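Local coordinates for protein B-agarase (Agarivorans gilvus, PDB 5Z6P) that probably hydrolyses agarose chains at their beta-galactosidic linkages, as an agarase of glycoside hydrolase family 50, at residues Phe51-Val56 with Leu65-Leu70; Ala69-His74 with Leu197-Leu202; Thr109-Asn114 with Leu190-Ser195; Asn643-Gly648 with Ala681-Ala686. One frame throughout, in Å; residues are numbered along the deposited sequence.

Overall arrangement
From the N terminus, interaction 1 closes a short loop of eight residues between 51-56 and 65-70. Interaction 2 starts on the residues where interaction 1 ends, sharing Ala69 and Leu70, and closes a much longer loop out to 197-202. Interaction 3, joining 109-114 to 190-195, lies wholly within that longer loop, and all three belong to the strand-rich CBM-like region. Interaction 4, between 643-648 and 681-686, follows far along the chain and joins two loops of the glycosidase part. It touches interaction 3, with Ser195 and His193 meeting Glu647 and Lys646, so this pair of contacts ties the two regions together.

Interaction 1: Phe51-Val56 with Leu65-Leu70; sequences FSFSNV and LEIKAL
Val56 buries more surface here than any other residue, and it faces Ala69 as an antiparallel non-hydrogen-bonded pair, with Val56 CA and Ala69 CA 4.5 Å apart. Its CG1 methyl, anti to the backbone N (chi1 175°), is the branch that leans on Ile67, reaching Ile67 CB at 3.7 Å. The other methyl, CG2, points to Ala69 instead. Val56 CA also makes a CA-H...O contact of 3.4 Å with Lys68 O.

Asn55, next in buried surface, works through its main chain. Leu70 N donates to Asn55 O over 2.9 Å, and an N-H...O angle of 168° makes the bond nearly straight. Leu70 CB and CG close in beside the same oxygen, so the bonded oxygen also has apolar neighbours. The Asn55 amide turns elsewhere, its ND2 going to Tyr76 O. A positive phi of 60° at Asn55 bends the chain between strands 51-54 and 56-61.

Leu65 supplies the far end of the contact with both methyls. Leu65 CD2 meets Phe51 CE2 at 3.9 Å, while Leu65 CD1 approaches Phe53 CZ at 4.1 Å, each at a slant to the ring. Phe53 CE2 also reaches Ile67 CG2.

The axes of 51-54 and 65-69 come no nearer than 9.5 Å, too far for sheet neighbours, so these side chains fill a gap between layers, consistent with a beta-sandwich. Strand 51-54 bonds to 76-81, whereas 64-69 runs between 56-61 and 199-210.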
loop_
_atom_site.group_PDB
_atom_site.type_symbol
_atom_site.label_atom_id
_atom_site.label_comp_id
_atom_site.label_asym_id
_atom_site.label_seq_id
_atom_site.Cartn_x
_atom_site.Cartn_y
_atom_site.Cartn_z
ATOM N N PHE A 51 -9.690 -6.365 30.913
ATOM C CA PHE A 51 -10.175 -6.750 29.584
ATOM C C PHE A 51 -11.544 -6.205 29.194
ATOM O O PHE A 51 -12.502 -6.362 29.925
ATOM C CB PHE A 51 -10.227 -8.269 29.469
ATOM C CG PHE A 51 -8.886 -8.911 29.281
ATOM C CD1 PHE A 51 -8.088 -9.206 30.364
ATOM C CD2 PHE A 51 -8.438 -9.237 28.016
ATOM C CE1 PHE A 51 -6.870 -9.791 30.185
ATOM C CE2 PHE A 51 -7.217 -9.825 27.842
ATOM C CZ PHE A 51 -6.434 -10.104 28.921
ATOM N N SER A 52 -11.625 -5.586 28.024
ATOM C CA SER A 52 -12.904 -5.255 27.413
ATOM C C SER A 52 -12.867 -5.554 25.920
ATOM O O SER A 52 -11.804 -5.807 25.354
ATOM C CB SER A 52 -13.283 -3.792 27.658
ATOM O OG SER A 52 -12.222 -2.915 27.353
ATOM N N PHE A 53 -14.033 -5.510 25.288
ATOM C CA PHE A 53 -14.194 -6.007 23.930
ATOM C C PHE A 53 -15.123 -5.127 23.122
ATOM O O PHE A 53 -15.987 -4.463 23.672
ATOM C CB PHE A 53 -14.727 -7.446 23.951
ATOM C CG PHE A 53 -13.851 -8.401 24.729
ATOM C CD1 PHE A 53 -14.000 -8.550 26.096
ATOM C CD2 PHE A 53 -12.866 -9.124 24.090
ATOM C CE1 PHE A 53 -13.184 -9.408 26.798
ATOM C CE2 PHE A 53 -12.056 -9.992 24.788
ATOM C CZ PHE A 53 -12.208 -10.129 26.143
ATOM N N SER A 54 -14.912 -5.120 21.815
ATOM C CA SER A 54 -15.804 -4.467 20.878
ATOM C C SER A 54 -15.941 -5.306 19.609
ATOM O O SER A 54 -14.962 -5.509 18.878
ATOM C CB SER A 54 -15.299 -3.073 20.533
ATOM O OG SER A 54 -15.930 -2.600 19.363
ATOM N N ASN A 55 -17.164 -5.771 19.359
ATOM C CA ASN A 55 -17.483 -6.654 18.232
ATOM C C ASN A 55 -16.671 -7.948 18.328
ATOM O O ASN A 55 -16.307 -8.557 17.329
ATOM C CB ASN A 55 -17.253 -5.952 16.895
ATOM C CG ASN A 55 -18.063 -4.675 16.765
ATOM O OD1 ASN A 55 -19.135 -4.547 17.352
ATOM N ND2 ASN A 55 -17.544 -3.720 16.006
ATOM N N VAL A 56 -16.421 -8.343 19.570
ATOM C CA VAL A 56 -15.766 -9.591 19.914
ATOM C C VAL A 56 -16.546 -10.296 21.006
ATOM O O VAL A 56 -16.754 -9.727 22.079
ATOM C CB VAL A 56 -14.321 -9.370 20.418
ATOM C CG1 VAL A 56 -13.726 -10.686 20.882
ATOM C CG2 VAL A 56 -13.477 -8.751 19.334
ATOM N N LEU A 65 -8.537 -17.704 26.838
ATOM C CA LEU A 65 -9.526 -16.721 26.438
ATOM C C LEU A 65 -10.007 -17.030 25.014
ATOM O O LEU A 65 -9.257 -16.881 24.053
ATOM C CB LEU A 65 -8.952 -15.308 26.534
ATOM C CG LEU A 65 -9.726 -14.158 25.889
ATOM C CD1 LEU A 65 -11.140 -14.089 26.412
ATOM C CD2 LEU A 65 -9.003 -12.839 26.125
ATOM N N GLU A 66 -11.253 -17.477 24.897
ATOM C CA GLU A 66 -11.849 -17.797 23.603
ATOM C C GLU A 66 -12.481 -16.554 23.021
ATOM O O GLU A 66 -13.382 -15.980 23.635
ATOM C CB GLU A 66 -12.910 -18.908 23.735
ATOM C CG GLU A 66 -12.440 -20.142 24.470
ATOM C CD GLU A 66 -13.472 -21.272 24.493
ATOM O OE1 GLU A 66 -14.547 -21.147 23.872
ATOM O OE2 GLU A 66 -13.191 -22.297 25.135
ATOM N N ILE A 67 -12.028 -16.126 21.850
ATOM C CA ILE A 67 -12.623 -14.953 21.225
ATOM C C ILE A 67 -13.125 -15.272 19.830
ATOM O O ILE A 67 -12.454 -15.950 19.054
ATOM C CB ILE A 67 -11.638 -13.745 21.141
ATOM C CG1 ILE A 67 -10.323 -14.144 20.481
ATOM C CG2 ILE A 67 -11.372 -13.148 22.516
ATOM C CD1 ILE A 67 -9.460 -12.959 20.111
ATOM N N LYS A 68 -14.340 -14.813 19.548
ATOM C CA LYS A 68 -14.884 -14.804 18.207
ATOM C C LYS A 68 -14.990 -13.358 17.737
ATOM O O LYS A 68 -15.815 -12.598 18.233
ATOM C CB LYS A 68 -16.254 -15.484 18.149
ATOM C CG LYS A 68 -16.853 -15.486 16.760
ATOM C CD LYS A 68 -18.236 -16.144 16.696
ATOM C CE LYS A 68 -18.834 -15.985 15.294
ATOM N NZ LYS A 68 -20.133 -16.687 15.131
ATOM N N ALA A 69 -14.135 -12.976 16.798
ATOM C CA ALA A 69 -14.186 -11.636 16.250
ATOM C C ALA A 69 -15.234 -11.595 15.154
ATOM O O ALA A 69 -15.197 -12.394 14.225
ATOM C CB ALA A 69 -12.809 -11.205 15.716
ATOM N N LEU A 70 -16.175 -10.668 15.279
ATOM C CA LEU A 70 -17.261 -10.549 14.322
ATOM C C LEU A 70 -16.870 -9.599 13.201
ATOM O O LEU A 70 -17.534 -8.591 12.961
ATOM C CB LEU A 70 -18.530 -10.054 15.013
ATOM C CG LEU A 70 -18.922 -10.669 16.355
ATOM C CD1 LEU A 70 -20.301 -10.151 16.784
ATOM C CD2 LEU A 70 -18.896 -12.199 16.311
#

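Interaction 2: Ala69-His74 with Leu197-Leu202; sequences ALSKKH and LDHHLL
One carboxylate oxygen, Asp198 OD1, serves two successive backbone N-H groups of the facing loop, one directly and one through water. The held N-H groups, of Lys72 and Lys73, lie just after an inverse gamma turn centred on Leu70, in residues 71-73, which have helical backbone angles. Lys72 N donates to Asp198 OD1 over 3.0 Å, meeting the oxygen nearly along its C-O axis. The water takes the N-H of Lys73 and donates to the same Asp198 OD1 at 2.6 Å. The two donors would be consistent with an ionised carboxylate. A weak bond from Ser71 N to Ala69 O closes the gamma turn, and His74 N bonds to Leu70 O.

The turn grows from the end of an antiparallel strand pairing. Ala69 and His199 form a hydrogen-bonded pair: Ala69 N reaches His199 O at 2.9 Å, and the return bond, His199 N to Ala69 O, is longer at 3.3 Å and lands on a lone pair of the carbonyl. Lys72 also sets its CB against Asp198 OD1 while the rest of its extended chain leads away. The contact thus joins the loop between strands 64-69 and 76-81 to the start of strand 199-210, and Ser71 O carries it on to His650.

Ser71 OG, placed between the backbone N and the carbonyl carbon (chi1 43°), donates to Leu197 O in the carbonyl plane at 2.6 Å. Ser71 OG also lies at the edge of the His199 ring, in its plane and 3.2 Å from His199 CD2, while His199 NE2 bonds to Ser195 OG.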
loop_
_atom_site.group_PDB
_atom_site.type_symbol
_atom_site.label_atom_id
_atom_site.label_comp_id
_atom_site.label_asym_id
_atom_site.label_seq_id
_atom_site.Cartn_x
_atom_site.Cartn_y
_atom_site.Cartn_z
ATOM N N ALA A 69 -14.135 -12.976 16.798
ATOM C CA ALA A 69 -14.186 -11.636 16.250
ATOM C C ALA A 69 -15.234 -11.595 15.154
ATOM O O ALA A 69 -15.197 -12.394 14.225
ATOM C CB ALA A 69 -12.809 -11.205 15.716
ATOM N N LEU A 70 -16.175 -10.668 15.279
ATOM C CA LEU A 70 -17.261 -10.549 14.322
ATOM C C LEU A 70 -16.870 -9.599 13.201
ATOM O O LEU A 70 -17.534 -8.591 12.961
ATOM C CB LEU A 70 -18.530 -10.054 15.013
ATOM C CG LEU A 70 -18.922 -10.669 16.355
ATOM C CD1 LEU A 70 -20.301 -10.151 16.784
ATOM C CD2 LEU A 70 -18.896 -12.199 16.311
ATOM N N SER A 71 -15.794 -9.938 12.506
ATOM C CA SER A 71 -15.172 -9.024 11.564
ATOM C C SER A 71 -15.794 -9.113 10.183
ATOM O O SER A 71 -15.643 -8.202 9.387
ATOM C CB SER A 71 -13.663 -9.290 11.491
ATOM O OG SER A 71 -13.395 -10.690 11.457
ATOM N N LYS A 72 -16.502 -10.195 9.876
ATOM C CA LYS A 72 -17.198 -10.211 8.600
ATOM C C LYS A 72 -18.244 -9.093 8.563
ATOM O O LYS A 72 -18.348 -8.354 7.588
ATOM C CB LYS A 72 -17.863 -11.554 8.328
ATOM C CG LYS A 72 -18.589 -11.571 6.992
ATOM C CD LYS A 72 -19.115 -12.941 6.625
ATOM C CE LYS A 72 -19.937 -12.868 5.344
ATOM N NZ LYS A 72 -20.180 -14.220 4.780
ATOM N N LYS A 73 -19.017 -8.967 9.632
ATOM C CA LYS A 73 -20.023 -7.906 9.700
ATOM C C LYS A 73 -19.388 -6.550 9.990
ATOM O O LYS A 73 -19.654 -5.573 9.297
ATOM C CB LYS A 73 -21.069 -8.213 10.764
ATOM C CG LYS A 73 -22.162 -7.162 10.850
ATOM C CD LYS A 73 -23.155 -7.483 11.950
ATOM C CE LYS A 73 -24.159 -6.342 12.144
ATOM N NZ LYS A 73 -24.940 -6.481 13.401
ATOM N N HIS A 74 -18.537 -6.522 11.010
ATOM C CA HIS A 74 -17.979 -5.285 11.545
ATOM C C HIS A 74 -16.568 -5.017 11.050
ATOM O O HIS A 74 -15.721 -5.894 11.108
ATOM C CB HIS A 74 -17.973 -5.328 13.071
ATOM C CG HIS A 74 -19.332 -5.457 13.674
ATOM N ND1 HIS A 74 -20.192 -4.387 13.808
ATOM C CD2 HIS A 74 -19.990 -6.532 14.168
ATOM C CE1 HIS A 74 -21.316 -4.798 14.363
ATOM N NE2 HIS A 74 -21.221 -6.096 14.590
ATOM N N LEU A 197 -13.920 -12.288 6.790
ATOM C CA LEU A 197 -14.324 -13.473 7.523
ATOM C C LEU A 197 -14.329 -13.218 9.013
ATOM O O LEU A 197 -13.678 -12.301 9.484
ATOM C CB LEU A 197 -13.386 -14.637 7.202
ATOM C CG LEU A 197 -13.201 -15.001 5.731
ATOM C CD1 LEU A 197 -12.060 -15.988 5.575
ATOM C CD2 LEU A 197 -14.486 -15.567 5.165
ATOM N N ASP A 198 -15.079 -14.030 9.749
ATOM C CA ASP A 198 -14.987 -14.045 11.199
ATOM C C ASP A 198 -13.720 -14.785 11.592
ATOM O O ASP A 198 -13.135 -15.470 10.776
ATOM C CB ASP A 198 -16.221 -14.706 11.817
ATOM C CG ASP A 198 -17.463 -13.830 11.716
ATOM O OD1 ASP A 198 -17.328 -12.589 11.569
ATOM O OD2 ASP A 198 -18.573 -14.380 11.798
ATOM N N HIS A 199 -13.291 -14.653 12.835
ATOM C CA HIS A 199 -12.142 -15.423 13.292
ATOM C C HIS A 199 -12.362 -15.955 14.702
ATOM O O HIS A 199 -12.903 -15.267 15.558
ATOM C CB HIS A 199 -10.858 -14.575 13.231
ATOM C CG HIS A 199 -10.601 -13.962 11.890
ATOM N ND1 HIS A 199 -9.770 -14.537 10.948
ATOM C CD2 HIS A 199 -11.076 -12.826 11.325
ATOM C CE1 HIS A 199 -9.752 -13.783 9.865
ATOM N NE2 HIS A 199 -10.538 -12.740 10.067
ATOM N N HIS A 200 -11.945 -17.196 14.928
ATOM C CA HIS A 200 -12.077 -17.832 16.233
ATOM C C HIS A 200 -10.700 -18.131 16.816
ATOM O O HIS A 200 -10.019 -19.019 16.335
ATOM C CB HIS A 200 -12.881 -19.135 16.127
ATOM C CG HIS A 200 -14.256 -18.967 15.551
ATOM N ND1 HIS A 200 -14.483 -18.605 14.241
ATOM C CD2 HIS A 200 -15.478 -19.122 16.111
ATOM C CE1 HIS A 200 -15.782 -18.544 14.021
ATOM N NE2 HIS A 200 -16.408 -18.860 15.141
ATOM N N LEU A 201 -10.297 -17.412 17.858
ATOM C CA LEU A 201 -8.969 -17.607 18.422
ATOM C C LEU A 201 -8.984 -18.080 19.878
ATOM O O LEU A 201 -9.945 -17.871 20.616
ATOM C CB LEU A 201 -8.152 -16.310 18.337
ATOM C CG LEU A 201 -7.998 -15.626 16.979
ATOM C CD1 LEU A 201 -7.333 -14.294 17.141
ATOM C CD2 LEU A 201 -7.183 -16.472 16.043
ATOM N N LEU A 202 -7.888 -18.714 20.274
ATOM C CA LEU A 202 -7.620 -19.044 21.653
ATOM C C LEU A 202 -6.381 -18.267 22.092
ATOM O O LEU A 202 -5.331 -18.434 21.517
ATOM C CB LEU A 202 -7.390 -20.544 21.822
ATOM C CG LEU A 202 -8.530 -21.443 21.387
ATOM C CD1 LEU A 202 -8.119 -22.883 21.548
ATOM C CD2 LEU A 202 -9.772 -21.111 22.200
HETATM O O HOH W 1 -19.542 -11.165 11.440
#

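Interaction 3: Thr109-Asn114 with Leu190-Ser195; sequences TQMFIN and LSIHGS
Phe112 and Ser191 form the antiparallel hydrogen-bonded pair at the heart of this contact. Phe112 N donates to Ser191 O, and Ser191 N to Phe112 O, each bond 2.8 Å long and in the carbonyl plane. The next pair, Ile113 with Leu190, is non-hydrogen-bonded. Met111 CA and Leu190 CA make CA-H...O contacts to the same oxygens, Ser191 O and Phe112 O.

On the apolar face, Met111 CG lies anti to the backbone N (chi1 175°) and the chain bends only near its end, carrying CE into the Leu190 side chain. The packing is tight there: Met111 CE is 3.4 Å from Leu190 CB and equally close to Leu190 CD2. Further along, Thr109 CG2 meets Ile192 CD1 at 3.6 Å, the side chains crossing at about a right angle. On the opposite face the Phe112 and His193 rings meet obliquely, their centroids 5.3 Å apart and planes at 47°.

Where direct pairing stops, a water accepts from His193 N at 3.0 Å and donates to Gln110 O, bridging the strands as they diverge. Beside Asn114 a second water accepts from its ND2 and links weakly to Ser191 OG; Asn114 OD1 bonds to Ser124 OG.

In the outer shell, strand 122-129 flanks 109-117, and the Gln110 amide bonds to Thr685 N and Leu683 O. His193 ND1 weakly donates to Ser191 OG. If that weak bond places the proton on ND1, NE2 would be left to accept from Lys646 NZ, consistent with a neutral ring joining the end of strand 185-193 to the loop 643-648.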
loop_
_atom_site.group_PDB
_atom_site.type_symbol
_atom_site.label_atom_id
_atom_site.label_comp_id
_atom_site.label_asym_id
_atom_site.label_seq_id
_atom_site.Cartn_x
_atom_site.Cartn_y
_atom_site.Cartn_z
ATOM N N THR A 109 -5.525 -15.613 10.805
ATOM C CA THR A 109 -5.926 -14.301 11.280
ATOM C C THR A 109 -4.744 -13.359 11.256
ATOM O O THR A 109 -3.667 -13.679 11.790
ATOM C CB THR A 109 -6.464 -14.353 12.727
ATOM O OG1 THR A 109 -7.589 -15.227 12.791
ATOM C CG2 THR A 109 -6.863 -12.970 13.197
ATOM N N GLN A 110 -4.932 -12.199 10.644
ATOM C CA GLN A 110 -3.982 -11.128 10.820
ATOM C C GLN A 110 -4.451 -10.249 11.973
ATOM O O GLN A 110 -5.507 -9.621 11.911
ATOM C CB GLN A 110 -3.818 -10.311 9.542
ATOM C CG GLN A 110 -2.870 -9.114 9.693
ATOM C CD GLN A 110 -2.736 -8.323 8.411
ATOM O OE1 GLN A 110 -3.403 -8.607 7.427
ATOM N NE2 GLN A 110 -1.869 -7.322 8.420
ATOM N N MET A 111 -3.656 -10.226 13.027
ATOM C CA MET A 111 -3.971 -9.463 14.210
ATOM C C MET A 111 -2.957 -8.346 14.465
ATOM O O MET A 111 -1.762 -8.585 14.490
ATOM C CB MET A 111 -4.033 -10.391 15.416
ATOM C CG MET A 111 -4.232 -9.681 16.701
ATOM S SD MET A 111 -4.194 -10.813 18.092
ATOM C CE MET A 111 -3.383 -9.806 19.245
ATOM N N PHE A 112 -3.452 -7.126 14.655
ATOM C CA PHE A 112 -2.614 -6.009 15.046
ATOM C C PHE A 112 -2.562 -5.875 16.564
ATOM O O PHE A 112 -3.577 -5.994 17.244
ATOM C CB PHE A 112 -3.120 -4.707 14.420
ATOM C CG PHE A 112 -2.788 -4.574 12.968
ATOM C CD1 PHE A 112 -3.486 -5.291 12.021
ATOM C CD2 PHE A 112 -1.779 -3.729 12.549
ATOM C CE1 PHE A 112 -3.180 -5.174 10.682
ATOM C CE2 PHE A 112 -1.475 -3.613 11.225
ATOM C CZ PHE A 112 -2.180 -4.346 10.288
ATOM N N ILE A 113 -1.370 -5.641 17.082
ATOM C CA ILE A 113 -1.182 -5.340 18.492
ATOM C C ILE A 113 -0.743 -3.900 18.575
ATOM O O ILE A 113 0.377 -3.558 18.183
ATOM C CB ILE A 113 -0.121 -6.241 19.176
ATOM C CG1 ILE A 113 -0.471 -7.726 19.036
ATOM C CG2 ILE A 113 0.040 -5.863 20.635
ATOM C CD1 ILE A 113 0.373 -8.476 18.007
ATOM N N ASN A 114 -1.639 -3.055 19.068
ATOM C CA ASN A 114 -1.364 -1.642 19.199
ATOM C C ASN A 114 -1.173 -1.319 20.664
ATOM O O ASN A 114 -2.058 -1.537 21.479
ATOM C CB ASN A 114 -2.493 -0.810 18.588
ATOM C CG ASN A 114 -2.780 -1.195 17.154
ATOM O OD1 ASN A 114 -1.876 -1.512 16.394
ATOM N ND2 ASN A 114 -4.043 -1.179 16.781
ATOM N N LEU A 190 -5.718 -5.445 20.830
ATOM C CA LEU A 190 -5.651 -6.551 19.879
ATOM C C LEU A 190 -6.750 -6.360 18.826
ATOM O O LEU A 190 -7.919 -6.550 19.109
ATOM C CB LEU A 190 -5.812 -7.899 20.583
ATOM C CG LEU A 190 -5.132 -8.135 21.941
ATOM C CD1 LEU A 190 -5.319 -9.562 22.411
ATOM C CD2 LEU A 190 -3.655 -7.779 21.952
ATOM N N SER A 191 -6.356 -5.987 17.617
ATOM C CA SER A 191 -7.288 -5.553 16.587
ATOM C C SER A 191 -7.321 -6.531 15.424
ATOM O O SER A 191 -6.281 -6.976 14.920
ATOM C CB SER A 191 -6.907 -4.142 16.086
ATOM O OG SER A 191 -7.492 -3.843 14.828
ATOM N N ILE A 192 -8.531 -6.885 15.029
ATOM C CA ILE A 192 -8.763 -7.663 13.835
ATOM C C ILE A 192 -9.712 -6.834 12.992
ATOM O O ILE A 192 -10.850 -6.572 13.403
ATOM C CB ILE A 192 -9.343 -9.057 14.164
ATOM C CG1 ILE A 192 -8.308 -9.890 14.917
ATOM C CG2 ILE A 192 -9.778 -9.783 12.911
ATOM C CD1 ILE A 192 -8.895 -11.119 15.573
ATOM N N HIS A 193 -9.240 -6.372 11.841
ATOM C CA HIS A 193 -10.050 -5.463 11.047
ATOM C C HIS A 193 -9.845 -5.646 9.556
ATOM O O HIS A 193 -8.895 -6.285 9.125
ATOM C CB HIS A 193 -9.767 -4.008 11.448
ATOM C CG HIS A 193 -8.502 -3.452 10.876
ATOM N ND1 HIS A 193 -7.276 -3.626 11.480
ATOM C CD2 HIS A 193 -8.273 -2.723 9.758
ATOM C CE1 HIS A 193 -6.345 -3.027 10.756
ATOM N NE2 HIS A 193 -6.925 -2.467 9.708
ATOM N N GLY A 194 -10.774 -5.101 8.782
ATOM C CA GLY A 194 -10.726 -5.165 7.338
ATOM C C GLY A 194 -10.806 -6.583 6.795
ATOM O O GLY A 194 -10.286 -6.880 5.723
ATOM N N SER A 195 -11.452 -7.467 7.536
ATOM C CA SER A 195 -11.470 -8.864 7.151
ATOM C C SER A 195 -12.754 -9.238 6.414
ATOM O O SER A 195 -13.779 -8.597 6.599
ATOM C CB SER A 195 -11.302 -9.744 8.377
ATOM O OG SER A 195 -11.079 -11.078 7.990
HETATM O O HOH W 2 -6.588 -7.345 10.729
HETATM O O HOH W 3 -5.268 -1.547 14.132
#

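Interaction 4: Asn643-Gly648 with Ala681-Ala686; sequences NYYKEG and AGLVTA
Leu683 presses a methyl onto the Tyr645 ring, the CH-pi element of this contact. Leu683 CD1 stands over one face, 3.6 Å from the ring centroid and 15° off the normal. The methyl is displaced toward the CG end, with Tyr645 CG its nearest ring atom at 3.5 Å. With Tyr645 CG beside the backbone N, chi1 (-71°) directs the ring toward Leu683, and chi2, -80°, turns its face to the methyl.

Van der Waals contacts centre on Val684, which buries more surface here than any other residue. Its two methyls split the work. Val684 CG2 sits 3.2 Å from Tyr645 O, a close carbon-oxygen approach, and also touches Tyr645 CB at 4.1 Å. Val684 CG1, which is anti to the backbone N, reaches Glu647 CG at 4.1 Å, so the valine spans the chain from Tyr645 to Glu647.

Polar groups of these residues are used outside the pair. Tyr645 OH bonds to Glu668 OE1, fixing the far end of the ring whose face carries the leucine. Glu647 OE1 is bonded to Ser195 OG and Leu196 N. The two loops therefore meet through carbon contacts, with hydrogen bonds reaching to the CBM-like region.

Residues 643-648 follow strand 640-643, and the loop holding residues 681-686 comes after strand 664-668; these strands are parallel neighbours, so the loops leave from their C-terminal ends, the end where active sites of alpha/beta-barrel glycosidases lie. Helix 689-704 packs against both loops, its Met695 touching Glu647 and Ala686.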
loop_
_atom_site.group_PDB
_atom_site.type_symbol
_atom_site.label_atom_id
_atom_site.label_comp_id
_atom_site.label_asym_id
_atom_site.label_seq_id
_atom_site.Cartn_x
_atom_site.Cartn_y
_atom_site.Cartn_z
ATOM N N ASN A 643 -6.742 3.083 -3.617
ATOM C CA ASN A 643 -5.850 1.976 -3.240
ATOM C C ASN A 643 -6.379 1.380 -1.943
ATOM O O ASN A 643 -6.765 2.115 -1.057
ATOM C CB ASN A 643 -4.394 2.435 -3.072
ATOM C CG ASN A 643 -3.771 2.931 -4.369
ATOM O OD1 ASN A 643 -4.262 2.656 -5.470
ATOM N ND2 ASN A 643 -2.672 3.650 -4.241
ATOM N N TYR A 644 -6.424 0.056 -1.827
ATOM C CA TYR A 644 -7.088 -0.515 -0.668
ATOM C C TYR A 644 -6.503 -1.840 -0.237
ATOM O O TYR A 644 -6.820 -2.892 -0.781
ATOM C CB TYR A 644 -8.586 -0.663 -0.928
ATOM C CG TYR A 644 -9.407 -0.701 0.329
ATOM C CD1 TYR A 644 -9.490 0.410 1.152
ATOM C CD2 TYR A 644 -10.109 -1.849 0.702
ATOM C CE1 TYR A 644 -10.220 0.384 2.305
ATOM C CE2 TYR A 644 -10.856 -1.884 1.862
ATOM C CZ TYR A 644 -10.912 -0.758 2.655
ATOM O OH TYR A 644 -11.638 -0.753 3.812
ATOM N N TYR A 645 -5.655 -1.742 0.779
ATOM C CA TYR A 645 -4.912 -2.860 1.327
ATOM C C TYR A 645 -5.668 -3.447 2.506
ATOM O O TYR A 645 -5.329 -3.200 3.656
ATOM C CB TYR A 645 -3.518 -2.406 1.737
ATOM C CG TYR A 645 -2.612 -2.089 0.560
ATOM C CD1 TYR A 645 -1.979 -3.111 -0.141
ATOM C CD2 TYR A 645 -2.394 -0.782 0.144
ATOM C CE1 TYR A 645 -1.138 -2.843 -1.209
ATOM C CE2 TYR A 645 -1.572 -0.506 -0.923
ATOM C CZ TYR A 645 -0.932 -1.543 -1.595
ATOM O OH TYR A 645 -0.098 -1.282 -2.654
ATOM N N LYS A 646 -6.727 -4.193 2.197
ATOM C CA LYS A 646 -7.489 -4.929 3.194
ATOM C C LYS A 646 -7.844 -6.265 2.552
ATOM O O LYS A 646 -7.430 -6.536 1.432
ATOM C CB LYS A 646 -8.745 -4.157 3.631
ATOM C CG LYS A 646 -8.494 -2.757 4.217
ATOM C CD LYS A 646 -7.827 -2.800 5.578
ATOM C CE LYS A 646 -7.109 -1.485 5.888
ATOM N NZ LYS A 646 -6.208 -1.587 7.073
ATOM N N GLU A 647 -8.616 -7.090 3.240
ATOM C CA GLU A 647 -8.938 -8.402 2.706
ATOM C C GLU A 647 -9.930 -8.326 1.547
ATOM O O GLU A 647 -10.064 -9.280 0.786
ATOM C CB GLU A 647 -9.459 -9.306 3.818
ATOM C CG GLU A 647 -8.420 -9.601 4.903
ATOM C CD GLU A 647 -8.841 -10.694 5.862
ATOM O OE1 GLU A 647 -9.784 -11.437 5.550
ATOM O OE2 GLU A 647 -8.211 -10.821 6.930
ATOM N N GLY A 648 -10.604 -7.182 1.410
ATOM C CA GLY A 648 -11.496 -6.915 0.293
ATOM C C GLY A 648 -12.348 -5.679 0.575
ATOM O O GLY A 648 -12.133 -4.992 1.579
ATOM N N ALA A 681 5.772 -9.766 5.674
ATOM C CA ALA A 681 4.742 -10.284 4.769
ATOM C C ALA A 681 3.847 -9.177 4.187
ATOM O O ALA A 681 2.906 -9.452 3.450
ATOM C CB ALA A 681 3.875 -11.318 5.474
ATOM N N GLY A 682 4.129 -7.930 4.527
ATOM C CA GLY A 682 3.423 -6.825 3.906
ATOM C C GLY A 682 2.230 -6.295 4.688
ATOM O O GLY A 682 2.130 -6.477 5.896
ATOM N N LEU A 683 1.315 -5.641 3.986
ATOM C CA LEU A 683 0.260 -4.870 4.650
ATOM C C LEU A 683 -0.925 -5.750 5.071
ATOM O O LEU A 683 -1.556 -5.527 6.098
ATOM C CB LEU A 683 -0.198 -3.749 3.728
ATOM C CG LEU A 683 0.897 -2.737 3.378
ATOM C CD1 LEU A 683 0.383 -1.677 2.403
ATOM C CD2 LEU A 683 1.426 -2.088 4.637
ATOM N N VAL A 684 -1.216 -6.741 4.243
ATOM C CA VAL A 684 -2.242 -7.731 4.523
ATOM C C VAL A 684 -1.600 -9.110 4.350
ATOM O O VAL A 684 -0.946 -9.365 3.345
ATOM C CB VAL A 684 -3.444 -7.577 3.598
ATOM C CG1 VAL A 684 -4.566 -8.513 4.022
ATOM C CG2 VAL A 684 -3.915 -6.110 3.563
ATOM N N THR A 685 -1.777 -9.992 5.323
ATOM C CA THR A 685 -0.937 -11.181 5.391
ATOM C C THR A 685 -1.676 -12.521 5.405
ATOM O O THR A 685 -2.812 -12.628 5.859
ATOM C CB THR A 685 -0.013 -11.119 6.629
ATOM O OG1 THR A 685 -0.787 -11.226 7.826
ATOM C CG2 THR A 685 0.745 -9.823 6.660
ATOM N N ALA A 686 -0.993 -13.537 4.881
ATOM C CA ALA A 686 -1.476 -14.911 4.816
ATOM C C ALA A 686 -0.475 -15.817 5.541
ATOM O O ALA A 686 0.641 -15.391 5.805
ATOM C CB ALA A 686 -1.643 -15.342 3.378
#